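Local coordinates for protein peptidase S8 and S53, subtilisin, kexin, sedolisin (Mycobacterium smegmatis, PDB 4KG7) that probably cleaves peptide bonds as a subtilisin-like serine protease, the mycosin MycP3 of the mycobacterial ESX-3 type VII secretion system, at residues A[80-85]-A[104-109]; A[109-114]-A[119-124]; A[289-294]-A[301-306]. All blocks are in the same frame, centred on the assembly; numbering follows the deposited sequence.

Contact 1 (A[80-85]-A[104-109]); sequences PRLPNV and HGTSVA
The helix that carries the histidine of the subtilase charge relay, 104-113, is met on one flank by Leu82, from the loop that runs between strands 68-73 and 85-90. The contact is small and made by van der Waals packing: one leucine fork set against one turn of helix, with no hydrogen bond across it. Leu82 CD1 reaches the methyl of Thr106, CD1 to CG2 3.8 Å, and lies 4.2 Å from Ala109 CB. The other branch lies beside the carbonyl of Ala109, with Leu82 CD2 3.9 Å from Ala109 O. With CG anti to its own carbonyl carbon (chi1 -72°), the leucine extends from the loop toward the helix, where CD1 bridges the methyls of two residues three apart in sequence and CD2 keeps to the backbone of the second.

His104, predicted to belong to the charge relay with Asp73 and Ser319, opens this helix, and the leucine packs on the residues two and five further along; the side chain of Ala109 is still about 8 Å from that of Asp73. Thr106 keeps its two branches for different work. Its methyl, anti to the backbone N, takes the leucine, while OG1 bonds to Asp100 OD2 and to the backbone N of Gln77. Inside the helix, Ala109 N bonds Gly105 O at 2.8 Å. Leu130 of strand 129-134 touches both Leu82 and Ala109, and Val293 of strand 292-293 touches both Leu82 and Thr106.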
loop_
_atom_site.group_PDB
_atom_site.type_symbol
_atom_site.label_atom_id
_atom_site.label_comp_id
_atom_site.label_asym_id
_atom_site.label_seq_id
_atom_site.Cartn_x
_atom_site.Cartn_y
_atom_site.Cartn_z
ATOM N N PRO A 80 -8.089 -20.655 0.772
ATOM C CA PRO A 80 -7.142 -21.543 0.085
ATOM C C PRO A 80 -6.017 -20.860 -0.675
ATOM O O PRO A 80 -4.939 -21.448 -0.854
ATOM C CB PRO A 80 -8.025 -22.336 -0.878
ATOM C CG PRO A 80 -9.398 -22.191 -0.363
ATOM C CD PRO A 80 -9.493 -20.935 0.428
ATOM N N ARG A 81 -6.236 -19.629 -1.124
ATOM C CA ARG A 81 -5.183 -18.907 -1.837
ATOM C C ARG A 81 -4.365 -18.019 -0.904
ATOM O O ARG A 81 -3.355 -17.446 -1.322
ATOM C CB ARG A 81 -5.794 -18.086 -2.961
ATOM C CG ARG A 81 -6.646 -18.901 -3.921
ATOM C CD ARG A 81 -5.888 -20.004 -4.635
ATOM N NE ARG A 81 -5.031 -19.547 -5.725
ATOM C CZ ARG A 81 -5.403 -19.397 -6.996
ATOM N NH1 ARG A 81 -6.645 -19.662 -7.384
ATOM N NH2 ARG A 81 -4.520 -18.971 -7.884
ATOM N N LEU A 82 -4.801 -17.914 0.358
ATOM C CA LEU A 82 -4.079 -17.185 1.399
ATOM C C LEU A 82 -4.036 -17.995 2.694
ATOM O O LEU A 82 -4.649 -17.628 3.690
ATOM C CB LEU A 82 -4.714 -15.825 1.655
ATOM C CG LEU A 82 -4.512 -14.800 0.559
ATOM C CD1 LEU A 82 -5.549 -13.690 0.692
ATOM C CD2 LEU A 82 -3.066 -14.280 0.530
ATOM N N PRO A 83 -3.298 -19.109 2.673
ATOM C CA PRO A 83 -3.040 -19.927 3.843
ATOM C C PRO A 83 -1.815 -19.397 4.611
ATOM O O PRO A 83 -1.406 -19.974 5.637
ATOM C CB PRO A 83 -2.706 -21.274 3.207
ATOM C CG PRO A 83 -1.961 -20.905 1.964
ATOM C CD PRO A 83 -2.632 -19.640 1.471
ATOM N N ASN A 84 -1.182 -18.341 4.098
ATOM C CA ASN A 84 0.098 -17.881 4.620
ATOM C C ASN A 84 -0.049 -16.554 5.365
ATOM O O ASN A 84 0.840 -15.678 5.257
ATOM C CB ASN A 84 1.134 -17.755 3.479
ATOM C CG ASN A 84 0.664 -16.868 2.326
ATOM O OD1 ASN A 84 -0.524 -16.807 2.010
ATOM N ND2 ASN A 84 1.621 -16.218 1.660
ATOM N N VAL A 85 -1.167 -16.400 6.097
ATOM C CA VAL A 85 -1.442 -15.137 6.830
ATOM C C VAL A 85 -1.517 -15.281 8.352
ATOM O O VAL A 85 -2.293 -16.086 8.900
ATOM C CB VAL A 85 -2.749 -14.478 6.367
ATOM C CG1 VAL A 85 -2.832 -13.038 6.870
ATOM C CG2 VAL A 85 -2.876 -14.535 4.855
ATOM N N HIS A 104 -10.699 -5.206 0.678
ATOM C CA HIS A 104 -9.535 -4.488 0.176
ATOM C C HIS A 104 -8.227 -5.121 0.621
ATOM O O HIS A 104 -7.331 -5.434 -0.188
ATOM C CB HIS A 104 -9.637 -3.045 0.640
ATOM C CG HIS A 104 -8.641 -2.143 0.005
ATOM N ND1 HIS A 104 -7.413 -1.883 0.563
ATOM C CD2 HIS A 104 -8.689 -1.443 -1.149
ATOM C CE1 HIS A 104 -6.732 -1.089 -0.239
ATOM N NE2 HIS A 104 -7.477 -0.818 -1.291
ATOM N N GLY A 105 -8.131 -5.369 1.925
ATOM C CA GLY A 105 -6.957 -6.027 2.487
ATOM C C GLY A 105 -6.693 -7.382 1.848
ATOM O O GLY A 105 -5.549 -7.775 1.598
ATOM N N THR A 106 -7.760 -8.111 1.611
ATOM C CA THR A 106 -7.639 -9.416 0.978
ATOM C C THR A 106 -7.090 -9.328 -0.434
ATOM O O THR A 106 -6.228 -10.119 -0.835
ATOM C CB THR A 106 -8.960 -10.211 1.065
ATOM O OG1 THR A 106 -9.407 -10.287 2.427
ATOM C CG2 THR A 106 -8.774 -11.626 0.526
ATOM N N SER A 107 -7.598 -8.375 -1.205
ATOM C CA SER A 107 -7.116 -8.156 -2.580
ATOM C C SER A 107 -5.654 -7.752 -2.559
ATOM O O SER A 107 -4.825 -8.243 -3.329
ATOM C CB SER A 107 -7.936 -7.067 -3.266
ATOM O OG SER A 107 -9.305 -7.405 -3.444
ATOM N N VAL A 108 -5.312 -6.895 -1.622
ATOM C CA VAL A 108 -3.921 -6.439 -1.482
ATOM C C VAL A 108 -3.001 -7.613 -1.097
ATOM O O VAL A 108 -1.975 -7.858 -1.724
ATOM C CB VAL A 108 -3.875 -5.291 -0.455
ATOM C CG1 VAL A 108 -2.471 -5.056 0.073
ATOM C CG2 VAL A 108 -4.445 -4.000 -1.037
ATOM N N ALA A 109 -3.398 -8.369 -0.083
ATOM C CA ALA A 109 -2.633 -9.530 0.371
ATOM C C ALA A 109 -2.436 -10.527 -0.778
ATOM O O ALA A 109 -1.363 -11.109 -0.963
ATOM C CB ALA A 109 -3.354 -10.183 1.547
#

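Contact 2 (A[109-114]-A[119-124]); sequences AGLIAG and DGFSGV
The backbones come within 4.2 Å, CA to CA, at Gly114 and Gly123, where the irregular chain of 119-124 passes the C-terminal turn of helix 104-113 and is tied to it by two amide-to-carbonyl bonds.

With CG anti to the backbone N (chi1 175°), Phe121 brings its ring to the helix edge-on. Its CZ lies 3.4 Å from Gly110 O near the ring plane, and Leu111 CD2 meets the same rim at CE1. Beyond Gly123, Val124 lays CG2 3.4 Å from Leu111 O. Ser122 OG reaches forward to the next residue's carbonyl, Gly123 O, in the carbonyl plane and on a lone pair. At the far end Asp119 OD1 accepts from Phe121 N in an Asx turn, and OD2 makes a salt bridge with Arg81.

Of the two backbone bonds, Val124 N to Leu111 O is 2.9 Å and fairly straight at 164°. Gly123 N to Gly114 O, 2.8 Å, is more bent and enters from above the carbonyl plane. A water donates to Leu111 O and to Ser122 O. Leu111 O thus accepts from both an amide and a water, so the last turn of helix 104-113 hands part of its carbonyl bonding to the following loop.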
loop_
_atom_site.group_PDB
_atom_site.type_symbol
_atom_site.label_atom_id
_atom_site.label_comp_id
_atom_site.label_asym_id
_atom_site.label_seq_id
_atom_site.Cartn_x
_atom_site.Cartn_y
_atom_site.Cartn_z
ATOM N N ALA A 109 -3.398 -8.369 -0.083
ATOM C CA ALA A 109 -2.633 -9.530 0.371
ATOM C C ALA A 109 -2.436 -10.527 -0.778
ATOM O O ALA A 109 -1.363 -11.109 -0.963
ATOM C CB ALA A 109 -3.354 -10.183 1.547
ATOM N N GLY A 110 -3.486 -10.744 -1.563
ATOM C CA GLY A 110 -3.404 -11.670 -2.665
ATOM C C GLY A 110 -2.362 -11.289 -3.694
ATOM O O GLY A 110 -1.611 -12.129 -4.199
ATOM N N LEU A 111 -2.279 -10.000 -4.017
ATOM C CA LEU A 111 -1.289 -9.553 -4.985
ATOM C C LEU A 111 0.125 -9.770 -4.469
ATOM O O LEU A 111 1.037 -10.058 -5.237
ATOM C CB LEU A 111 -1.493 -8.087 -5.362
ATOM C CG LEU A 111 -2.731 -7.786 -6.199
ATOM C CD1 LEU A 111 -2.784 -6.276 -6.405
ATOM C CD2 LEU A 111 -2.718 -8.509 -7.525
ATOM N N ILE A 112 0.317 -9.566 -3.160
ATOM C CA ILE A 112 1.629 -9.658 -2.532
ATOM C C ILE A 112 2.101 -11.107 -2.473
ATOM O O ILE A 112 3.201 -11.399 -2.882
ATOM C CB ILE A 112 1.650 -9.025 -1.130
ATOM C CG1 ILE A 112 1.342 -7.535 -1.253
ATOM C CG2 ILE A 112 3.014 -9.280 -0.453
ATOM C CD1 ILE A 112 1.126 -6.836 0.072
ATOM N N ALA A 113 1.263 -12.005 -1.959
ATOM C CA ALA A 113 1.724 -13.363 -1.651
ATOM C C ALA A 113 0.607 -14.388 -1.745
ATOM O O ALA A 113 0.707 -15.474 -1.165
ATOM C CB ALA A 113 2.334 -13.390 -0.271
ATOM N N GLY A 114 -0.407 -14.125 -2.566
ATOM C CA GLY A 114 -1.381 -15.165 -2.899
ATOM C C GLY A 114 -0.723 -16.369 -3.586
ATOM O O GLY A 114 0.307 -16.243 -4.233
ATOM N N ASP A 119 -5.324 -21.997 -12.175
ATOM C CA ASP A 119 -5.652 -20.852 -13.002
ATOM C C ASP A 119 -4.367 -20.051 -13.197
ATOM O O ASP A 119 -3.290 -20.524 -12.823
ATOM C CB ASP A 119 -6.721 -20.008 -12.331
ATOM C CG ASP A 119 -6.348 -19.625 -10.912
ATOM O OD1 ASP A 119 -5.193 -19.175 -10.687
ATOM O OD2 ASP A 119 -7.215 -19.750 -10.025
ATOM N N GLY A 120 -4.475 -18.867 -13.801
ATOM C CA GLY A 120 -3.311 -18.041 -14.148
ATOM C C GLY A 120 -2.895 -17.051 -13.091
ATOM O O GLY A 120 -2.032 -16.232 -13.357
ATOM N N PHE A 121 -3.477 -17.137 -11.896
ATOM C CA PHE A 121 -3.179 -16.125 -10.860
ATOM C C PHE A 121 -2.106 -16.578 -9.877
ATOM O O PHE A 121 -2.108 -17.706 -9.425
ATOM C CB PHE A 121 -4.424 -15.749 -10.059
ATOM C CG PHE A 121 -4.107 -14.814 -8.920
ATOM C CD1 PHE A 121 -3.928 -13.465 -9.171
ATOM C CD2 PHE A 121 -3.894 -15.284 -7.628
ATOM C CE1 PHE A 121 -3.564 -12.616 -8.167
ATOM C CE2 PHE A 121 -3.547 -14.419 -6.606
ATOM C CZ PHE A 121 -3.368 -13.087 -6.886
ATOM N N SER A 122 -1.202 -15.659 -9.533
ATOM C CA SER A 122 -0.270 -15.858 -8.432
ATOM C C SER A 122 0.055 -14.524 -7.791
ATOM O O SER A 122 0.117 -13.497 -8.476
ATOM C CB SER A 122 1.047 -16.467 -8.903
ATOM O OG SER A 122 1.946 -16.669 -7.826
ATOM N N GLY A 123 0.325 -14.562 -6.492
ATOM C CA GLY A 123 0.991 -13.447 -5.853
ATOM C C GLY A 123 2.392 -13.240 -6.392
ATOM O O GLY A 123 2.988 -14.149 -6.998
ATOM N N VAL A 124 2.944 -12.049 -6.173
ATOM C CA VAL A 124 4.323 -11.752 -6.583
ATOM C C VAL A 124 5.334 -12.640 -5.842
ATOM O O VAL A 124 6.341 -13.097 -6.405
ATOM C CB VAL A 124 4.659 -10.264 -6.330
ATOM C CG1 VAL A 124 6.122 -9.960 -6.631
ATOM C CG2 VAL A 124 3.761 -9.375 -7.161
HETATM O O HOH W 1 0.208 -10.759 -8.056
#

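Contact 3 (A[289-294]-A[301-306])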
loop_
_atom_site.group_PDB
_atom_site.type_symbol
_atom_site.label_atom_id
_atom_site.label_comp_id
_atom_site.label_asym_id
_atom_site.label_seq_id
_atom_site.Cartn_x
_atom_site.Cartn_y
_atom_site.Cartn_z
ATOM N N ASN A 289 -7.631 -2.811 -13.680
ATOM C CA ASN A 289 -8.181 -4.145 -14.017
ATOM C C ASN A 289 -7.540 -5.247 -13.182
ATOM O O ASN A 289 -7.170 -6.315 -13.689
ATOM C CB ASN A 289 -8.013 -4.446 -15.497
ATOM C CG ASN A 289 -8.636 -3.378 -16.377
ATOM O OD1 ASN A 289 -9.827 -3.124 -16.275
ATOM N ND2 ASN A 289 -7.803 -2.672 -17.157
ATOM N N ILE A 290 -7.459 -4.992 -11.889
ATOM C CA ILE A 290 -6.776 -5.893 -10.994
ATOM C C ILE A 290 -7.599 -7.168 -10.775
ATOM O O ILE A 290 -8.830 -7.099 -10.648
ATOM C CB ILE A 290 -6.501 -5.151 -9.664
ATOM C CG1 ILE A 290 -5.544 -3.953 -9.882
ATOM C CG2 ILE A 290 -6.103 -6.122 -8.576
ATOM C CD1 ILE A 290 -4.156 -4.322 -10.287
ATOM N N VAL A 291 -6.916 -8.315 -10.748
ATOM C CA VAL A 291 -7.482 -9.609 -10.354
ATOM C C VAL A 291 -6.694 -10.104 -9.155
ATOM O O VAL A 291 -5.464 -10.128 -9.177
ATOM C CB VAL A 291 -7.348 -10.645 -11.480
ATOM C CG1 VAL A 291 -7.842 -12.000 -11.010
ATOM C CG2 VAL A 291 -8.093 -10.156 -12.728
ATOM N N SER A 292 -7.409 -10.470 -8.096
ATOM C CA SER A 292 -6.753 -11.000 -6.921
ATOM C C SER A 292 -7.683 -11.945 -6.165
ATOM O O SER A 292 -8.589 -12.541 -6.741
ATOM C CB SER A 292 -6.265 -9.827 -6.070
ATOM O OG SER A 292 -5.454 -10.278 -5.004
ATOM N N VAL A 293 -7.422 -12.135 -4.895
ATOM C CA VAL A 293 -8.150 -13.100 -4.082
ATOM C C VAL A 293 -9.358 -12.438 -3.416
ATOM O O VAL A 293 -9.308 -11.276 -2.990
ATOM C CB VAL A 293 -7.171 -13.671 -3.025
ATOM C CG1 VAL A 293 -7.856 -14.592 -2.052
ATOM C CG2 VAL A 293 -5.957 -14.336 -3.703
ATOM N N SER A 294 -10.433 -13.202 -3.283
ATOM C CA SER A 294 -11.658 -12.712 -2.687
ATOM C C SER A 294 -11.731 -13.009 -1.200
ATOM O O SER A 294 -11.197 -14.039 -0.759
ATOM C CB SER A 294 -12.855 -13.369 -3.394
ATOM O OG SER A 294 -14.082 -12.941 -2.818
ATOM N N LEU A 301 -10.860 -16.342 -6.943
ATOM C CA LEU A 301 -10.444 -15.109 -7.612
ATOM C C LEU A 301 -11.585 -14.122 -7.802
ATOM O O LEU A 301 -12.735 -14.510 -8.033
ATOM C CB LEU A 301 -9.826 -15.413 -8.970
ATOM C CG LEU A 301 -8.632 -16.358 -9.000
ATOM C CD1 LEU A 301 -8.116 -16.394 -10.433
ATOM C CD2 LEU A 301 -7.529 -15.889 -8.079
ATOM N N SER A 302 -11.253 -12.840 -7.671
ATOM C CA SER A 302 -12.225 -11.756 -7.914
ATOM C C SER A 302 -11.561 -10.568 -8.572
ATOM O O SER A 302 -10.340 -10.420 -8.579
ATOM C CB SER A 302 -12.876 -11.298 -6.608
ATOM O OG SER A 302 -11.841 -10.858 -5.750
ATOM N N ASN A 303 -12.375 -9.725 -9.172
ATOM C CA ASN A 303 -11.888 -8.606 -9.965
ATOM C C ASN A 303 -12.866 -7.445 -10.019
ATOM O O ASN A 303 -12.837 -6.651 -10.940
ATOM C CB ASN A 303 -11.464 -9.077 -11.357
ATOM C CG ASN A 303 -12.625 -9.572 -12.203
ATOM O OD1 ASN A 303 -13.714 -9.757 -11.707
ATOM N ND2 ASN A 303 -12.364 -9.846 -13.462
ATOM N N ALA A 304 -13.752 -7.353 -9.031
ATOM C CA ALA A 304 -14.757 -6.289 -9.021
ATOM C C ALA A 304 -15.290 -6.011 -7.638
ATOM O O ALA A 304 -15.250 -6.869 -6.767
ATOM C CB ALA A 304 -15.920 -6.616 -9.948
ATOM N N LEU A 305 -15.839 -4.809 -7.499
ATOM C CA LEU A 305 -16.581 -4.355 -6.325
ATOM C C LEU A 305 -17.824 -3.631 -6.747
ATOM O O LEU A 305 -17.856 -3.071 -7.821
ATOM C CB LEU A 305 -15.785 -3.307 -5.580
ATOM C CG LEU A 305 -14.738 -3.834 -4.670
ATOM C CD1 LEU A 305 -13.740 -2.718 -4.375
ATOM C CD2 LEU A 305 -15.416 -4.327 -3.409
ATOM N N PRO A 306 -18.811 -3.542 -5.849
ATOM C CA PRO A 306 -20.009 -2.772 -6.125
ATOM C C PRO A 306 -19.774 -1.260 -6.081
ATOM O O PRO A 306 -19.043 -0.777 -5.220
ATOM C CB PRO A 306 -20.992 -3.229 -5.027
ATOM C CG PRO A 306 -20.184 -3.916 -3.992
ATOM C CD PRO A 306 -18.815 -4.182 -4.518
HETATM O O HOH W 2 -10.630 -5.661 -12.046
HETATM O O HOH W 3 -9.512 -9.437 -5.168
#
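Val291 and Ser302 come together in a beta hairpin, strands 292-293 and 301-306, the first two strands of a three-stranded antiparallel sheet. The tight part is the pair Ser292 and Ser302, a hydrogen-bonded antiparallel pair. Ser292 N reaches Ser302 O at 3.0 Å, nearly in line with the carbonyl, and Ser302 N returns to Ser292 O at 2.8 Å. Next to it Val293 and Leu301 form a non-hydrogen-bonded pair whose side chains diverge. CA-H...O contacts reinforce this region, Leu301 CA approaching Ser292 O at 3.3 Å.

Toward Ile290 and Asn303 no direct backbone hydrogen bond joins the segments; a water bridges them instead, donating to Ile290 O and to Asn303 O. Val291 lies alongside Asn303, pointing the same way, with Val291 CG2 3.8 Å from Asn303 CB, while its other methyl only loosely meets Leu301 CD1. A classic beta bulge sets both Asn303 and Ala304 opposite Ser36, and the asparagine amide is held by Leu38 N and Thr41 OG1.

At the opposite end of the contact, Ser302 OG stands between its backbone N and carbonyl carbon (chi1 59°), which brings it 3.6 Å from Ser294 CB. Its polar partners are Thr35 OG1 and a second water, which lies 2.8 Å from Ser302 OG and donates to Val293 O at 2.9 Å.

Overall arrangement
Contacts 1, 2 and 3 come in series along the chain and lie on the same side of its centre. Contacts 1 and 2 have centres 8 Å apart and share helix 104-113, meeting at Ala109; the salt bridge from Arg81 to Asp119 ties their loops together. The hairpin of contact 3, about 12 Å from each of them, centre to centre, packs against both: Ser292 OG bonds Ser107 O, Val293 meets Leu82, and Phe121 lies against Val291. The helix bearing the predicted catalytic His104 is flanked on these sides by two loops and a small antiparallel sheet, beside the central parallel sheet of the subtilisin fold.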